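Local coordinates for methyl-coenzyme M reductase subunit beta (PDB 1E6Y), which forms part of the nickel enzyme that releases methane from methyl-coenzyme M with coenzyme B as reductant, the final step of methanogenesis, at residues 41-46 against 409-414; 51-56 against 153-158; 75-80 against 139-144; 79-84 against 106-111. All blocks are in the same frame, centred on the assembly; numbering follows the deposited sequence.

Contact 1: residues 41-46 against 409-414; sequences SVAVNL and SGLIGD
Leu411 turns CG trans to its own nitrogen (chi1 -177°), and this lays the fork of the side chain on the methyl group of Ala43. The contact joins a helix of the C-terminal domain to a central strand of the ferredoxin-like N-terminal domain, whose four-stranded antiparallel sheet includes residues 41-45. Ala43 CB points toward the helix and sits 3.8 Å from Leu411 CG. The branch atom CD2 of Leu411 is almost as near, 3.9 Å from Ala43 CB, so the methyl meets the fork at two atoms. No hydrogen bond crosses between the two segments. A small side chain on the strand lets the helix come close: the CA atoms of Ala43 and Ile412 are 7.0 Å apart. Around them, Leu411 also touches Ser107 and Gln172 on the strands to both sides of 41-45. Ile412, one residue further along the helix, packs on Gln172 and helix 193-199. The contact lies away from the coenzyme pockets. Asn45 is the N-cap of the helix that follows. Its OD1 takes a hydrogen bond from Gly48 N, while its CB stands 4.4 Å from Leu411 CD2.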
# COMPACT_ATOMS: atom_id res chain seq x y z
N SER E 41 26.29 -4.52 6.07
CA SER E 41 26.32 -5.38 7.26
C SER E 41 24.95 -5.76 7.81
O SER E 41 24.04 -4.93 7.84
CB SER E 41 27.13 -4.71 8.38
OG SER E 41 28.43 -4.37 7.94
N VAL E 42 24.82 -7.01 8.24
CA VAL E 42 23.63 -7.46 8.97
C VAL E 42 24.00 -8.32 10.18
O VAL E 42 25.12 -8.82 10.28
CB VAL E 42 22.66 -8.28 8.07
CG1 VAL E 42 22.15 -7.42 6.92
CG2 VAL E 42 23.36 -9.55 7.54
N ALA E 43 23.07 -8.43 11.11
CA ALA E 43 23.19 -9.33 12.25
C ALA E 43 22.30 -10.54 12.02
O ALA E 43 21.21 -10.43 11.46
CB ALA E 43 22.78 -8.62 13.53
N VAL E 44 22.78 -11.71 12.42
CA VAL E 44 21.99 -12.93 12.35
C VAL E 44 21.91 -13.55 13.74
O VAL E 44 22.92 -13.69 14.43
CB VAL E 44 22.59 -13.96 11.37
CG1 VAL E 44 21.80 -15.26 11.40
CG2 VAL E 44 22.61 -13.39 9.96
N ASN E 45 20.69 -13.86 14.17
CA ASN E 45 20.47 -14.44 15.49
C ASN E 45 20.49 -15.97 15.39
O ASN E 45 19.49 -16.60 15.07
CB ASN E 45 19.12 -13.96 16.04
CG ASN E 45 18.93 -14.32 17.50
OD1 ASN E 45 19.67 -15.14 18.06
ND2 ASN E 45 17.92 -13.73 18.13
N LEU E 46 21.66 -16.55 15.66
CA LEU E 46 21.85 -18.00 15.57
C LEU E 46 21.03 -18.74 16.62
O LEU E 46 20.48 -19.81 16.34
CB LEU E 46 23.33 -18.34 15.74
CG LEU E 46 24.30 -17.82 14.68
CD1 LEU E 46 25.69 -18.36 14.97
CD2 LEU E 46 23.83 -18.24 13.30
N SER E 409 16.51 -3.20 20.33
CA SER E 409 17.81 -3.06 19.67
C SER E 409 18.94 -3.83 20.34
O SER E 409 20.11 -3.50 20.15
CB SER E 409 18.18 -1.58 19.59
OG SER E 409 17.12 -0.81 19.04
N GLY E 410 18.58 -4.86 21.11
CA GLY E 410 19.58 -5.65 21.81
C GLY E 410 20.59 -6.30 20.87
O GLY E 410 21.80 -6.17 21.07
N LEU E 411 20.08 -6.95 19.82
CA LEU E 411 20.93 -7.59 18.82
C LEU E 411 21.80 -6.58 18.09
O LEU E 411 22.99 -6.82 17.86
CB LEU E 411 20.05 -8.35 17.82
CG LEU E 411 20.74 -9.17 16.72
CD1 LEU E 411 21.44 -10.37 17.31
CD2 LEU E 411 19.70 -9.61 15.70
N ILE E 412 21.22 -5.43 17.74
CA ILE E 412 21.93 -4.39 17.00
C ILE E 412 23.08 -3.82 17.82
O ILE E 412 24.18 -3.63 17.30
CB ILE E 412 20.96 -3.25 16.59
CG1 ILE E 412 19.89 -3.79 15.63
CG2 ILE E 412 21.72 -2.10 15.93
CD1 ILE E 412 20.45 -4.39 14.35
N GLY E 413 22.84 -3.58 19.11
CA GLY E 413 23.88 -3.09 19.98
C GLY E 413 24.99 -4.10 20.17
O GLY E 413 26.17 -3.76 20.11
N ASP E 414 24.61 -5.37 20.34
CA ASP E 414 25.57 -6.46 20.53
C ASP E 414 26.45 -6.66 19.30
O ASP E 414 27.67 -6.83 19.42
CB ASP E 414 24.83 -7.77 20.84
CG ASP E 414 24.11 -7.74 22.19
OD1 ASP E 414 24.55 -6.99 23.09
OD2 ASP E 414 23.12 -8.48 22.34

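Contact 2: residues 51-56 against 153-158; sequences GALASG and KSAVWG
Apolar contacts between Ala155 and the pair Ala52 and Leu53 hold these segments together. They join the last turns of two helices, 46-55 and 149-157, in the ferredoxin-like N-terminal domain. Ala155 CB is 3.7 Å from Leu53 CD2. It is also 3.8 Å from Leu53 CG, so one branch of the leucine, CD2, and its CG lie against the methyl. The second contact is methyl to methyl, with Ala52 CB and Ala155 CB 4.2 Å apart. Alanines at this point allow a close approach of the backbones: the CA atoms of Ala52 and Ala155 are 5.5 Å apart. Ile49, one turn before Leu53, also packs on Ala155.

No hydrogen bond crosses between the two segments; backbone bonds run along each helix. Each helix is followed by a glycine with positive phi, Gly56 and Gly158. At Gly56 a CB would collide with the carbonyl oxygen of Ser55.

Polar bonds also leave the chain. Lys153 NZ gives hydrogen bonds to the backbone of a neighbouring subunit, so helix 149-157 lies between Ala52 and Leu53 and a subunit interface.

Gly51 O accepts two bonds, from Ser55 N and Ser55 OG. Ser55 OG reaches Gly51 O at 2.9 Å, with a C=O...donor angle of 133° and the hydroxyl lifted 38° out of the carbonyl plane.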
# COMPACT_ATOMS: atom_id res chain seq x y z
N GLY E 51 16.23 -22.06 17.95
CA GLY E 51 14.94 -22.16 18.60
C GLY E 51 13.79 -22.30 17.61
O GLY E 51 12.90 -23.14 17.80
N ALA E 52 13.84 -21.52 16.53
CA ALA E 52 12.82 -21.58 15.48
C ALA E 52 12.78 -22.95 14.81
O ALA E 52 11.70 -23.49 14.55
CB ALA E 52 13.09 -20.50 14.44
N LEU E 53 13.96 -23.52 14.54
CA LEU E 53 14.06 -24.84 13.92
C LEU E 53 13.42 -25.90 14.80
O LEU E 53 12.67 -26.75 14.32
CB LEU E 53 15.52 -25.20 13.67
CG LEU E 53 16.20 -24.52 12.49
CD1 LEU E 53 17.69 -24.79 12.54
CD2 LEU E 53 15.61 -25.03 11.19
N ALA E 54 13.68 -25.83 16.10
CA ALA E 54 13.22 -26.84 17.05
C ALA E 54 11.71 -26.76 17.29
O ALA E 54 11.04 -27.79 17.35
CB ALA E 54 13.96 -26.70 18.37
N SER E 55 11.19 -25.55 17.38
CA SER E 55 9.80 -25.34 17.79
C SER E 55 8.84 -25.14 16.61
O SER E 55 7.63 -25.27 16.77
CB SER E 55 9.70 -24.14 18.73
OG SER E 55 10.03 -22.94 18.06
N GLY E 56 9.39 -24.78 15.46
CA GLY E 56 8.55 -24.44 14.32
C GLY E 56 8.01 -23.02 14.40
O GLY E 56 7.21 -22.62 13.55
N LYS E 153 14.86 -22.83 5.61
CA LYS E 153 14.84 -21.55 4.92
C LYS E 153 14.07 -20.49 5.71
O LYS E 153 14.58 -19.40 5.93
CB LYS E 153 14.21 -21.71 3.53
CG LYS E 153 14.47 -20.55 2.59
CD LYS E 153 13.33 -19.54 2.63
CE LYS E 153 13.58 -18.40 1.67
NZ LYS E 153 12.42 -17.48 1.64
N SER E 154 12.89 -20.85 6.19
CA SER E 154 12.04 -19.91 6.91
C SER E 154 12.48 -19.65 8.34
O SER E 154 12.11 -18.64 8.93
CB SER E 154 10.59 -20.38 6.90
OG SER E 154 9.96 -19.98 5.70
N ALA E 155 13.27 -20.56 8.91
CA ALA E 155 13.89 -20.31 10.21
C ALA E 155 14.79 -19.08 10.10
O ALA E 155 14.88 -18.29 11.03
CB ALA E 155 14.71 -21.52 10.65
N VAL E 156 15.35 -18.88 8.91
CA VAL E 156 16.23 -17.75 8.64
C VAL E 156 15.47 -16.55 8.06
O VAL E 156 15.57 -15.44 8.56
CB VAL E 156 17.37 -18.15 7.66
CG1 VAL E 156 18.33 -16.99 7.46
CG2 VAL E 156 18.12 -19.37 8.20
N TRP E 157 14.66 -16.81 7.03
CA TRP E 157 14.02 -15.76 6.24
C TRP E 157 12.62 -15.37 6.73
O TRP E 157 12.02 -14.43 6.19
CB TRP E 157 13.91 -16.20 4.77
CG TRP E 157 15.21 -16.27 4.03
CD1 TRP E 157 16.11 -17.30 4.04
CD2 TRP E 157 15.67 -15.34 3.04
NE1 TRP E 157 17.09 -17.08 3.10
CE2 TRP E 157 16.85 -15.89 2.47
CE3 TRP E 157 15.21 -14.10 2.56
CZ2 TRP E 157 17.57 -15.24 1.46
CZ3 TRP E 157 15.92 -13.46 1.56
CH2 TRP E 157 17.09 -14.03 1.02
N GLY E 158 12.06 -16.14 7.65
CA GLY E 158 10.71 -15.88 8.12
C GLY E 158 9.64 -16.06 7.05
O GLY E 158 9.63 -17.07 6.35

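Contact 3: residues 75-80 against 139-144; sequences VGNADA and MDMFGT
Met141 crosses to Asn77 and Ala80 with a side chain that runs out straight and then bends at the sulfur. Its CB points toward segment 75-80. Next comes CG, which lies 3.8 Å above the plane of the Phe142 ring and toward its rim. With chi1 at -178°, the chain is extended as far as SD. The sulfur lies 3.8 Å from Asn77 CB and 4.2 Å from Asn77 CG. A bend at chi3 (-77°) then sends the methyl to the first turn of helix 78-89, where CE rests 3.6 Å from Ala80 CB. Cutting Met141 back to alanine is likely to leave Asn77 CB and the Ala80 methyl without their partner and open a gap between the helices.

Asn77 also meets Phe142. Its ND2 comes to the ring edge near the ring plane, 4.0 Å from Phe142 CZ. The amide plane stands 82° to the ring. This nitrogen is a donor to Asp73 O, which helps to fix the amide. Phe142 stacks on Tyr72.

Phe142 is where the chain leaves the helix, and Gly143 with positive phi completes a Schellman motif. The contact lies at the surface, where the N-terminal end of helix 78-89, with Asn77 at the N-cap position, meets the C-terminal end of helix 125-141. Helix 149-157 adjoins the second segment through Met139 and Thr144, and Met139 also packs on Phe244 of the gamma subunit.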
# COMPACT_ATOMS: atom_id res chain seq x y z
N VAL E 75 24.19 -22.90 17.65
CA VAL E 75 25.08 -22.15 18.53
C VAL E 75 26.36 -22.92 18.86
O VAL E 75 27.45 -22.34 18.86
CB VAL E 75 24.34 -21.77 19.85
CG1 VAL E 75 25.30 -21.11 20.83
CG2 VAL E 75 23.18 -20.84 19.54
N GLY E 76 26.24 -24.23 19.06
CA GLY E 76 27.40 -25.05 19.36
C GLY E 76 28.36 -25.22 18.20
O GLY E 76 29.49 -25.65 18.38
N ASN E 77 27.89 -24.87 17.00
CA ASN E 77 28.71 -24.96 15.79
C ASN E 77 28.94 -23.57 15.19
O ASN E 77 29.27 -23.45 14.01
CB ASN E 77 28.03 -25.86 14.76
CG ASN E 77 28.09 -27.33 15.14
OD1 ASN E 77 29.10 -27.99 14.92
ND2 ASN E 77 27.01 -27.84 15.73
N ALA E 78 28.84 -22.54 16.03
CA ALA E 78 28.87 -21.15 15.59
C ALA E 78 30.13 -20.77 14.82
O ALA E 78 30.07 -20.02 13.85
CB ALA E 78 28.69 -20.22 16.78
N ASP E 79 31.27 -21.28 15.26
CA ASP E 79 32.55 -20.98 14.61
C ASP E 79 32.64 -21.58 13.21
O ASP E 79 33.07 -20.91 12.27
CB ASP E 79 33.71 -21.48 15.46
CG ASP E 79 34.01 -20.56 16.63
OD1 ASP E 79 34.21 -19.34 16.39
OD2 ASP E 79 34.03 -21.04 17.78
N ALA E 80 32.23 -22.84 13.08
CA ALA E 80 32.22 -23.52 11.78
C ALA E 80 31.21 -22.86 10.85
O ALA E 80 31.47 -22.67 9.66
CB ALA E 80 31.89 -25.00 11.97
N MET E 139 21.88 -26.03 5.77
CA MET E 139 21.43 -27.12 4.92
C MET E 139 22.52 -28.17 4.77
O MET E 139 22.27 -29.37 4.94
CB MET E 139 21.03 -26.58 3.55
CG MET E 139 19.93 -27.37 2.85
SD MET E 139 18.30 -27.10 3.59
CE MET E 139 18.03 -25.37 3.17
N ASP E 140 23.74 -27.71 4.54
CA ASP E 140 24.89 -28.60 4.35
C ASP E 140 25.37 -29.24 5.65
O ASP E 140 25.58 -30.45 5.71
CB ASP E 140 26.04 -27.83 3.70
CG ASP E 140 25.80 -27.54 2.23
OD1 ASP E 140 25.09 -28.32 1.57
OD2 ASP E 140 26.35 -26.53 1.74
N MET E 141 25.55 -28.41 6.68
CA MET E 141 26.17 -28.85 7.93
C MET E 141 25.36 -29.92 8.64
O MET E 141 25.92 -30.84 9.24
CB MET E 141 26.36 -27.65 8.86
CG MET E 141 27.05 -27.98 10.17
SD MET E 141 27.45 -26.50 11.10
CE MET E 141 28.89 -25.92 10.20
N PHE E 142 24.04 -29.83 8.53
CA PHE E 142 23.16 -30.71 9.28
C PHE E 142 22.41 -31.69 8.38
O PHE E 142 21.53 -32.42 8.84
CB PHE E 142 22.18 -29.87 10.11
CG PHE E 142 22.85 -28.99 11.12
CD1 PHE E 142 23.11 -27.65 10.83
CD2 PHE E 142 23.29 -29.51 12.34
CE1 PHE E 142 23.80 -26.84 11.73
CE2 PHE E 142 23.99 -28.71 13.24
CZ PHE E 142 24.24 -27.37 12.94
N GLY E 143 22.80 -31.73 7.11
CA GLY E 143 22.32 -32.75 6.19
C GLY E 143 20.82 -32.77 6.00
O GLY E 143 20.21 -33.84 5.93
N THR E 144 20.23 -31.59 5.86
CA THR E 144 18.78 -31.45 5.77
C THR E 144 18.22 -32.15 4.53
O THR E 144 18.73 -31.96 3.42
CB THR E 144 18.37 -29.97 5.74
OG1 THR E 144 18.99 -29.29 6.84
CG2 THR E 144 16.86 -29.82 5.84

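Contact 4: residues 79-84 against 106-111; sequences DAIAEN and KSLLIQ
Leu108, Ile81 and Ala82 meet through methyl groups, and no ring or other flat side-chain group takes part, so this contact has no faces or edges to assign. It is helix-on-sheet packing in the ferredoxin-like N-terminal domain. Helix 78-89 lies over one face of the antiparallel sheet at strand 107-111. Leu108 points toward the helix and spreads its two methyls between two successive helix residues. CD1 goes to Ile81, where it is 4.2 Å from CG2. The two side chains cross at about a right angle. Ile81 CG2 stands trans to its own nitrogen because chi1 is -71°, and this turns the branch methyl to the leucine.

Ile81 reaches helix 125-141 as well, touching Thr137 and Met141. Ala82 packs on Val99 of the adjoining edge strand, and Asp79 forms a salt bridge to Lys101 on the same strand. Ser107 and Leu109, before and after Leu108, touch helix 405-416 on the other face of the sheet. Strand 107-111 starts at a classic beta bulge, where Lys106 and Ser107 both face Val102. The closest approach of helix and strand is at the second leucine methyl, with Leu108 CD2 3.9 Å from Ala82 CB.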
# COMPACT_ATOMS: atom_id res chain seq x y z
N ASP E 79 31.27 -21.28 15.26
CA ASP E 79 32.55 -20.98 14.61
C ASP E 79 32.64 -21.58 13.21
O ASP E 79 33.07 -20.91 12.27
CB ASP E 79 33.71 -21.48 15.46
CG ASP E 79 34.01 -20.56 16.63
OD1 ASP E 79 34.21 -19.34 16.39
OD2 ASP E 79 34.03 -21.04 17.78
N ALA E 80 32.23 -22.84 13.08
CA ALA E 80 32.22 -23.52 11.78
C ALA E 80 31.21 -22.86 10.85
O ALA E 80 31.47 -22.67 9.66
CB ALA E 80 31.89 -25.00 11.97
N ILE E 81 30.08 -22.44 11.42
CA ILE E 81 29.06 -21.74 10.65
C ILE E 81 29.57 -20.39 10.16
O ILE E 81 29.49 -20.09 8.97
CB ILE E 81 27.77 -21.56 11.50
CG1 ILE E 81 27.08 -22.92 11.66
CG2 ILE E 81 26.82 -20.56 10.83
CD1 ILE E 81 25.87 -22.90 12.56
N ALA E 82 30.24 -19.64 11.05
CA ALA E 82 30.84 -18.36 10.68
C ALA E 82 31.85 -18.52 9.54
O ALA E 82 31.87 -17.71 8.61
CB ALA E 82 31.52 -17.73 11.90
N GLU E 83 32.66 -19.57 9.60
CA GLU E 83 33.66 -19.85 8.58
C GLU E 83 33.02 -20.05 7.22
O GLU E 83 33.45 -19.49 6.21
CB GLU E 83 34.46 -21.11 8.92
CG GLU E 83 35.38 -21.00 10.12
CD GLU E 83 35.99 -22.35 10.49
OE1 GLU E 83 36.47 -23.06 9.59
OE2 GLU E 83 35.96 -22.70 11.70
N ASN E 84 32.01 -20.93 7.18
CA ASN E 84 31.37 -21.30 5.93
C ASN E 84 30.52 -20.16 5.38
O ASN E 84 30.47 -19.96 4.17
CB ASN E 84 30.50 -22.54 6.14
CG ASN E 84 30.14 -23.22 4.84
OD1 ASN E 84 31.00 -23.83 4.19
ND2 ASN E 84 28.89 -23.08 4.41
N LYS E 106 25.85 -16.84 19.95
CA LYS E 106 24.41 -16.64 19.85
C LYS E 106 24.01 -15.80 18.64
O LYS E 106 22.87 -15.86 18.19
CB LYS E 106 23.87 -16.00 21.13
CG LYS E 106 23.73 -16.97 22.29
CD LYS E 106 23.24 -16.27 23.54
CE LYS E 106 22.83 -17.27 24.61
NZ LYS E 106 21.66 -18.09 24.18
N SER E 107 24.97 -15.07 18.08
CA SER E 107 24.71 -14.26 16.89
C SER E 107 25.97 -14.03 16.05
O SER E 107 27.09 -14.29 16.51
CB SER E 107 24.10 -12.92 17.28
OG SER E 107 25.02 -12.13 18.02
N LEU E 108 25.77 -13.61 14.81
CA LEU E 108 26.87 -13.30 13.90
C LEU E 108 26.76 -11.87 13.39
O LEU E 108 25.66 -11.37 13.15
CB LEU E 108 26.87 -14.24 12.69
CG LEU E 108 27.07 -15.75 12.88
CD1 LEU E 108 26.92 -16.44 11.53
CD2 LEU E 108 28.44 -16.03 13.49
N LEU E 109 27.91 -11.23 13.20
CA LEU E 109 28.01 -10.06 12.33
C LEU E 109 28.42 -10.55 10.94
O LEU E 109 29.42 -11.25 10.80
CB LEU E 109 29.07 -9.08 12.86
CG LEU E 109 29.47 -7.91 11.97
CD1 LEU E 109 28.30 -6.95 11.77
CD2 LEU E 109 30.66 -7.18 12.58
N ILE E 110 27.59 -10.26 9.95
CA ILE E 110 27.93 -10.58 8.57
C ILE E 110 28.09 -9.29 7.77
O ILE E 110 27.12 -8.59 7.52
CB ILE E 110 26.85 -11.45 7.89
CG1 ILE E 110 26.61 -12.72 8.70
CG2 ILE E 110 27.29 -11.82 6.47
CD1 ILE E 110 25.55 -13.62 8.12
N GLN E 111 29.34 -8.95 7.46
CA GLN E 111 29.63 -7.81 6.61
C GLN E 111 30.01 -8.29 5.22
O GLN E 111 31.02 -8.97 5.04
CB GLN E 111 30.77 -6.98 7.21
CG GLN E 111 30.59 -6.66 8.68
CD GLN E 111 31.53 -5.58 9.16
OE1 GLN E 111 32.69 -5.85 9.47
NE2 GLN E 111 31.04 -4.35 9.24

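How the contacts relate
The four contacts are nested along the chain: contact 1 encloses contact 2, which encloses contacts 3 and 4. Contacts 3 and 4 share Asp79 and Ala80 on helix 78-89. Their centres are about 10 Å apart, and Met141 SD touches Ile81 CG1 between them. Contacts 1 and 4 use neighbouring strands of the same sheet, with centres about 12 Å apart. Contact 2 lies about 17 Å from contact 1, centre to centre, and about 14 Å from contact 3. Contacts 2 to 4 knit the N-terminal domain together, helix to helix and helix to sheet. Contact 1 fastens the other sheet face to the C-terminal domain, some of whose residues line the coenzyme pockets.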